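Local coordinates for DUF3856 domain-containing protein (Chlorobium tepidum, PDB 2HR2) that is of unknown function but folds as a TPR-like alpha-alpha superhelix, which may serve as a scaffold for protein binding, at residues D56-A61 and H85-R90. Numbering follows the deposited sequence.
Sequences DAFCHA and HYFNRR
With chi1 at 176°, Tyr-86 carries CG trans to its own backbone nitrogen, and this brings the near side of the phenol ring, rather than the hydroxyl, to Ala-57. The Ala-57 methyl CB lies 3.4 Å from Tyr-86 CD2 and 3.8 Å from Tyr-86 CB, meeting the ring obliquely. Phe-87 takes a different staggered position, chi1 -67°, and although its CB sets off beside the neighbouring helix, the ring reaches back so that one face covers the same methyl, with Phe-87 CZ at 4.2 Å from Ala-57 CB. Two consecutive aromatic residues thus share one alanine, whose CA comes within 6.3 Å of the CA of Tyr-86. Helices 52-69 and 73-90, which carry these groups, are successive in the chain and joined by a short connection; the axes of segments 56-61 and 85-90 run at 131° and come within 10.1 Å, a helical hairpin consistent with the TPR-like alpha-alpha superhelix. Phe-58 extends the apolar patch at its border: its CE1 stands 4.3 Å from CE1 of Phe-87, an oblique approach. No hydrogen bond crosses between the two segments, which together bury 182 Å², and the side-chain contacts between them are apolar. Helix 97-114 packs against the aromatic side, with the Trp-101 ring meeting that of Phe-87 nearly parallel to it and Leu-100 touching Phe-58, while Leu-15 of helix 4-24 also touches Phe-58.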
# COMPACT_ATOMS: atom_id res chain seq x y z
N ASP A 56 -4.52 6.11 8.11
CA ASP A 56 -5.26 5.99 6.85
C ASP A 56 -4.32 5.63 5.69
O ASP A 56 -4.69 4.86 4.79
CB ASP A 56 -6.05 7.27 6.55
CG ASP A 56 -7.25 7.47 7.48
OD1 ASP A 56 -7.77 6.47 8.04
OD2 ASP A 56 -7.69 8.62 7.65
N ALA A 57 -3.10 6.17 5.71
CA ALA A 57 -2.11 5.86 4.68
C ALA A 57 -1.75 4.37 4.69
O ALA A 57 -1.64 3.75 3.64
CB ALA A 57 -0.86 6.70 4.87
N PHE A 58 -1.57 3.82 5.89
CA PHE A 58 -1.22 2.42 6.05
C PHE A 58 -2.36 1.54 5.55
O PHE A 58 -2.13 0.55 4.86
CB PHE A 58 -0.94 2.12 7.53
CG PHE A 58 0.38 2.66 8.05
CD1 PHE A 58 0.99 3.80 7.50
CD2 PHE A 58 0.97 2.07 9.16
CE1 PHE A 58 2.18 4.28 8.02
CE2 PHE A 58 2.16 2.55 9.68
CZ PHE A 58 2.77 3.66 9.11
N CYS A 59 -3.60 1.92 5.87
CA CYS A 59 -4.78 1.19 5.42
C CYS A 59 -4.91 1.22 3.90
O CYS A 59 -5.21 0.20 3.28
CB CYS A 59 -6.05 1.76 6.06
SG CYS A 59 -6.16 1.56 7.85
N HIS A 60 -4.70 2.40 3.31
CA HIS A 60 -4.77 2.55 1.85
C HIS A 60 -3.67 1.76 1.11
O HIS A 60 -3.91 1.25 0.01
CB HIS A 60 -4.70 4.02 1.42
CG HIS A 60 -5.99 4.76 1.59
ND1 HIS A 60 -6.16 5.77 2.52
CD2 HIS A 60 -7.18 4.64 0.95
CE1 HIS A 60 -7.39 6.24 2.43
NE2 HIS A 60 -8.03 5.58 1.48
N ALA A 61 -2.48 1.67 1.70
CA ALA A 61 -1.40 0.90 1.11
C ALA A 61 -1.80 -0.57 1.08
O ALA A 61 -1.68 -1.23 0.05
CB ALA A 61 -0.12 1.07 1.92
N HIS A 85 -0.22 10.20 -1.48
CA HIS A 85 -0.44 11.62 -1.17
C HIS A 85 0.17 11.93 0.20
O HIS A 85 0.71 13.01 0.41
CB HIS A 85 -1.94 11.96 -1.19
CG HIS A 85 -2.24 13.41 -0.95
ND1 HIS A 85 -2.13 14.37 -1.94
CD2 HIS A 85 -2.67 14.07 0.16
CE1 HIS A 85 -2.46 15.55 -1.45
NE2 HIS A 85 -2.79 15.39 -0.18
N TYR A 86 0.08 10.97 1.12
CA TYR A 86 0.66 11.11 2.46
C TYR A 86 2.17 10.86 2.45
O TYR A 86 2.93 11.66 2.99
CB TYR A 86 -0.01 10.14 3.44
CG TYR A 86 0.61 10.14 4.82
CD1 TYR A 86 0.29 11.12 5.75
CD2 TYR A 86 1.51 9.15 5.21
CE1 TYR A 86 0.86 11.13 7.02
CE2 TYR A 86 2.08 9.14 6.47
CZ TYR A 86 1.75 10.14 7.37
OH TYR A 86 2.30 10.15 8.63
N PHE A 87 2.60 9.76 1.85
CA PHE A 87 4.03 9.40 1.84
C PHE A 87 4.93 10.42 1.12
O PHE A 87 6.06 10.63 1.54
CB PHE A 87 4.27 8.00 1.27
CG PHE A 87 3.72 6.89 2.12
CD1 PHE A 87 4.15 6.71 3.42
CD2 PHE A 87 2.81 5.98 1.59
CE1 PHE A 87 3.66 5.68 4.20
CE2 PHE A 87 2.32 4.94 2.36
CZ PHE A 87 2.74 4.79 3.67
N ASN A 88 4.43 11.03 0.05
CA ASN A 88 5.23 12.04 -0.65
C ASN A 88 5.42 13.29 0.20
O ASN A 88 6.43 13.98 0.07
CB ASN A 88 4.62 12.37 -2.01
CG ASN A 88 4.69 11.20 -2.99
OD1 ASN A 88 5.39 10.21 -2.77
ND2 ASN A 88 3.95 11.32 -4.09
N ARG A 89 4.47 13.58 1.09
CA ARG A 89 4.54 14.75 1.97
C ARG A 89 5.29 14.46 3.28
O ARG A 89 6.28 15.13 3.57
CB ARG A 89 3.14 15.28 2.28
N ARG A 90 4.82 13.47 4.04
CA ARG A 90 5.40 13.16 5.37
C ARG A 90 6.06 11.79 5.51
O ARG A 90 6.28 11.32 6.63
CB ARG A 90 4.30 13.30 6.45
CG ARG A 90 3.68 14.69 6.58
CD ARG A 90 2.66 14.76 7.73